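Cytosolic iron-sulfur protein assembly protein 1 (Saccharomyces cerevisiae, PDB 2HES) is an essential component of the cytosolic iron-sulfur protein assembly machinery, required for the maturation of extramitochondrial iron-sulfur proteins. Local coordinates at residues A169-S172 with T176-I179; G271-Y276 with L312-D317. All coordinates share one frame; numbering follows the deposited sequence.

In the fold
Both contacts are buried in a seven-bladed WD40 beta-propeller whose last blade is completed by the N-terminal strand 5-11. Interaction 1 lies within one blade, pairing neighbouring strands of the WD 4 repeat through backbone hydrogen bonds. Interaction 2 lies between blades: strands 273-279 and 312-316, from repeats WD 6 and WD 7, belong to different sheets and meet through aliphatic side-chain carbons. They share no strand; the centres of interactions 1 and 2 are about 22 Å apart. Ser-170 in interaction 1 and Thr-314 in interaction 2 each place a hydroxyl oxygen in hydrogen-bonding contact with a histidine NE2 and a tryptophan NE1, a recurring WD40 arrangement, while Ala-169 and Val-177, like Leu-273, pack on the adjacent blade.

Interaction 1: A169-S172 with T176-I179; sequences ASSS and TVRI
The carbonyl O of Ser-170 takes one backbone hydrogen bond, from Arg-178 N at 2.9 Å, and a weaker CA-H...O contact from Val-177 CA at 3.1 Å. The return bond, Ser-170 N to Arg-178 O, is also 2.9 Å and fairly straight (165° at the hydrogen), which marks an antiparallel hydrogen-bonded pair. Toward the turn, Ser-172 N reaches Thr-176 O at 3.0 Å, bent at the hydrogen (137°) although the N lies almost in line with the C=O bond. This is a beta hairpin of a WD40 blade. On one face, CG1 of Val-177, anti to its backbone N (172°), is brought against Ser-170 O and lies 4.2 Å from CB of Ala-169, which Ile-179 CD1 approaches to 4.0 Å; CG2 of Val-177 meets Ser-171 OG at 3.7 Å. Replacing Val-177 with alanine would probably open a gap beside Ala-169 and Ser-171 and weaken packing against Leu-214 of the next blade. On the other face, Ser-170 OG sits 3.7 Å from Arg-178 CB and is hydrogen-bonded to His-152 and Trp-180, as in the WD40 tetrad. Strands 156-161 and 186-193 flank the hairpin within its sheet, and Ala-169 and Val-177 pack on strands 200-205 and 213-218.

Interaction 2: G271-Y276 with L312-D317; sequences GVLAVY and LATGGD
Leu-273 and Val-275 of one blade meet Thr-314 and Leu-312 of the next in a seven-bladed WD40 beta-propeller. The evidence for face-to-face packing of two sheets, and not strand pairing, is the spacing: the nearest CA atoms, those of Leu-273 and Thr-314, are 8.3 Å apart, and all the contacts are between side chains. The van der Waals contacts come as two pairs, one wholly apolar and one using the threonine methyl, and in each the side chains cross obliquely. In the first pair, CG2 of Val-275 touches CD1 of Leu-312 at 3.9 Å; this valine methyl is the branch beside its own backbone N, the other being anti to it (-180°). Trp-303 touches both residues, and Val-301 touches Leu-273 and Leu-312, so strand 298-303, of the same blade as 312-316, also lines the contact. Among the four side chains, Thr-314 carries the polar group: OG1 is hydrogen-bonded to Trp-324 NE1 and His-293 NE2, both in its own repeat. With chi1 at 54°, OG1 lies between backbone N and carbonyl carbon, while the methyl is turned to Leu-273. There CG2 of Thr-314 faces the fork of the leucine, 4.0 Å from CD2 and 4.1 Å from CD1 of Leu-273.

Interaction 1: A169-S172 with T176-I179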
loop_
_atom_site.group_PDB
_atom_site.type_symbol
_atom_site.label_atom_id
_atom_site.label_comp_id
_atom_site.label_asym_id
_atom_site.label_seq_id
_atom_site.Cartn_x
_atom_site.Cartn_y
_atom_site.Cartn_z
ATOM N N ALA A 169 -0.130 4.334 9.307
ATOM C CA ALA A 169 -1.040 3.181 9.643
ATOM C C ALA A 169 -0.369 1.854 9.295
ATOM O O ALA A 169 0.076 1.667 8.156
ATOM C CB ALA A 169 -2.358 3.331 8.872
ATOM N N SER A 170 -0.332 0.920 10.248
ATOM C CA SER A 170 0.233 -0.414 9.998
ATOM C C SER A 170 -0.866 -1.428 10.152
ATOM O O SER A 170 -1.741 -1.243 11.004
ATOM C CB SER A 170 1.378 -0.722 10.958
ATOM O OG SER A 170 0.992 -0.626 12.293
ATOM N N SER A 171 -0.856 -2.448 9.321
ATOM C CA SER A 171 -1.914 -3.467 9.322
ATOM C C SER A 171 -1.270 -4.817 9.563
ATOM O O SER A 171 -0.233 -5.101 8.983
ATOM C CB SER A 171 -2.638 -3.494 7.979
ATOM O OG SER A 171 -3.294 -2.266 7.666
ATOM N N SER A 172 -1.888 -5.656 10.395
ATOM C CA SER A 172 -1.148 -6.826 10.895
ATOM C C SER A 172 -1.952 -8.105 10.898
ATOM O O SER A 172 -3.199 -8.127 10.848
ATOM C CB SER A 172 -0.670 -6.501 12.316
ATOM O OG SER A 172 -0.091 -7.599 13.035
ATOM N N THR A 176 -5.289 -6.247 13.867
ATOM C CA THR A 176 -5.417 -4.798 14.132
ATOM C C THR A 176 -4.734 -3.920 13.090
ATOM O O THR A 176 -3.908 -4.374 12.285
ATOM C CB THR A 176 -4.898 -4.395 15.518
ATOM O OG1 THR A 176 -3.449 -4.417 15.528
ATOM C CG2 THR A 176 -5.459 -5.335 16.594
ATOM N N VAL A 177 -5.231 -2.687 13.010
ATOM C CA VAL A 177 -4.483 -1.584 12.409
ATOM C C VAL A 177 -3.992 -0.719 13.594
ATOM O O VAL A 177 -4.756 -0.455 14.528
ATOM C CB VAL A 177 -5.370 -0.741 11.471
ATOM C CG1 VAL A 177 -4.597 0.526 11.013
ATOM C CG2 VAL A 177 -5.839 -1.566 10.280
ATOM N N ARG A 178 -2.725 -0.274 13.552
ATOM C CA ARG A 178 -2.216 0.665 14.539
ATOM C C ARG A 178 -1.895 1.979 13.849
ATOM O O ARG A 178 -1.433 1.994 12.702
ATOM C CB ARG A 178 -0.981 0.134 15.289
ATOM C CG ARG A 178 -1.409 -0.881 16.351
ATOM C CD ARG A 178 -0.217 -1.353 17.160
ATOM N NE ARG A 178 -0.664 -2.327 18.129
ATOM C CZ ARG A 178 -0.826 -2.136 19.422
ATOM N NH1 ARG A 178 -0.555 -0.962 19.990
ATOM N NH2 ARG A 178 -1.287 -3.164 20.146
ATOM N N ILE A 179 -2.151 3.059 14.567
ATOM C CA ILE A 179 -1.861 4.415 14.065
ATOM C C ILE A 179 -0.697 4.922 14.865
ATOM O O ILE A 179 -0.698 4.821 16.112
ATOM C CB ILE A 179 -3.125 5.367 14.245
ATOM C CG1 ILE A 179 -4.403 4.809 13.613
ATOM C CG2 ILE A 179 -2.796 6.798 13.696
ATOM C CD1 ILE A 179 -4.272 4.551 12.118
#

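Interaction 2: G271-Y276 with L312-D317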
loop_
_atom_site.group_PDB
_atom_site.type_symbol
_atom_site.label_atom_id
_atom_site.label_comp_id
_atom_site.label_asym_id
_atom_site.label_seq_id
_atom_site.Cartn_x
_atom_site.Cartn_y
_atom_site.Cartn_z
ATOM N N GLY A 271 -10.704 -12.867 -7.023
ATOM C CA GLY A 271 -10.587 -12.338 -8.360
ATOM C C GLY A 271 -11.524 -11.208 -8.694
ATOM O O GLY A 271 -11.640 -10.835 -9.855
ATOM N N VAL A 272 -12.166 -10.626 -7.670
ATOM C CA VAL A 272 -13.076 -9.510 -7.872
ATOM C C VAL A 272 -12.416 -8.143 -7.600
ATOM O O VAL A 272 -11.675 -7.996 -6.659
ATOM C CB VAL A 272 -14.331 -9.622 -6.961
ATOM C CG1 VAL A 272 -15.248 -8.472 -7.217
ATOM C CG2 VAL A 272 -15.056 -10.933 -7.275
ATOM N N LEU A 273 -12.713 -7.186 -8.454
ATOM C CA LEU A 273 -12.390 -5.777 -8.270
ATOM C C LEU A 273 -13.697 -5.017 -8.083
ATOM O O LEU A 273 -14.575 -4.997 -8.991
ATOM C CB LEU A 273 -11.662 -5.237 -9.520
ATOM C CG LEU A 273 -11.488 -3.722 -9.694
ATOM C CD1 LEU A 273 -10.635 -3.143 -8.570
ATOM C CD2 LEU A 273 -10.871 -3.373 -11.043
ATOM N N ALA A 274 -13.839 -4.353 -6.940
ATOM C CA ALA A 274 -15.026 -3.552 -6.657
ATOM C C ALA A 274 -14.651 -2.112 -6.374
ATOM O O ALA A 274 -13.554 -1.849 -5.845
ATOM C CB ALA A 274 -15.773 -4.117 -5.465
ATOM N N VAL A 275 -15.571 -1.210 -6.705
ATOM C CA VAL A 275 -15.474 0.217 -6.398
ATOM C C VAL A 275 -16.713 0.607 -5.611
ATOM O O VAL A 275 -17.819 0.188 -5.963
ATOM C CB VAL A 275 -15.362 1.084 -7.691
ATOM C CG1 VAL A 275 -15.248 2.582 -7.367
ATOM C CG2 VAL A 275 -14.164 0.597 -8.518
ATOM N N TYR A 276 -16.518 1.448 -4.599
ATOM C CA TYR A 276 -17.583 1.906 -3.689
ATOM C C TYR A 276 -17.649 3.423 -3.631
ATOM O O TYR A 276 -16.614 4.107 -3.672
ATOM C CB TYR A 276 -17.305 1.409 -2.273
ATOM C CG TYR A 276 -16.880 -0.017 -2.151
ATOM C CD1 TYR A 276 -17.813 -1.025 -1.856
ATOM C CD2 TYR A 276 -15.533 -0.391 -2.312
ATOM C CE1 TYR A 276 -17.400 -2.350 -1.690
ATOM C CE2 TYR A 276 -15.113 -1.719 -2.152
ATOM C CZ TYR A 276 -16.048 -2.698 -1.885
ATOM O OH TYR A 276 -15.630 -3.998 -1.702
ATOM N N LEU A 312 -7.701 2.503 -12.878
ATOM C CA LEU A 312 -7.308 1.533 -11.859
ATOM C C LEU A 312 -6.247 0.590 -12.386
ATOM O O LEU A 312 -6.323 0.099 -13.516
ATOM C CB LEU A 312 -8.526 0.728 -11.335
ATOM C CG LEU A 312 -9.496 1.535 -10.468
ATOM C CD1 LEU A 312 -10.966 1.138 -10.651
ATOM C CD2 LEU A 312 -9.058 1.405 -9.017
ATOM N N ALA A 313 -5.255 0.303 -11.565
ATOM C CA ALA A 313 -4.355 -0.796 -11.880
ATOM C C ALA A 313 -4.524 -1.928 -10.885
ATOM O O ALA A 313 -4.638 -1.675 -9.665
ATOM C CB ALA A 313 -2.918 -0.310 -11.891
ATOM N N THR A 314 -4.529 -3.171 -11.395
ATOM C CA THR A 314 -4.570 -4.342 -10.551
ATOM C C THR A 314 -3.428 -5.264 -10.879
ATOM O O THR A 314 -3.098 -5.450 -12.069
ATOM C CB THR A 314 -5.908 -5.146 -10.706
ATOM O OG1 THR A 314 -6.131 -5.460 -12.089
ATOM C CG2 THR A 314 -7.069 -4.358 -10.204
ATOM N N GLY A 315 -2.841 -5.843 -9.841
ATOM C CA GLY A 315 -1.769 -6.832 -9.937
ATOM C C GLY A 315 -2.096 -8.195 -9.340
ATOM O O GLY A 315 -2.501 -8.312 -8.168
ATOM N N GLY A 316 -1.855 -9.256 -10.120
ATOM C CA GLY A 316 -2.362 -10.579 -9.756
ATOM C C GLY A 316 -1.334 -11.693 -9.783
ATOM O O GLY A 316 -0.180 -11.474 -10.170
ATOM N N ASP A 317 -1.751 -12.890 -9.374
ATOM C CA ASP A 317 -0.851 -14.037 -9.201
ATOM C C ASP A 317 -0.351 -14.546 -10.567
ATOM O O ASP A 317 0.531 -15.401 -10.614
ATOM C CB ASP A 317 -1.529 -15.186 -8.411
ATOM C CG ASP A 317 -1.300 -15.109 -6.860
ATOM O OD1 ASP A 317 -0.619 -14.179 -6.401
ATOM O OD2 ASP A 317 -1.757 -16.007 -6.092
#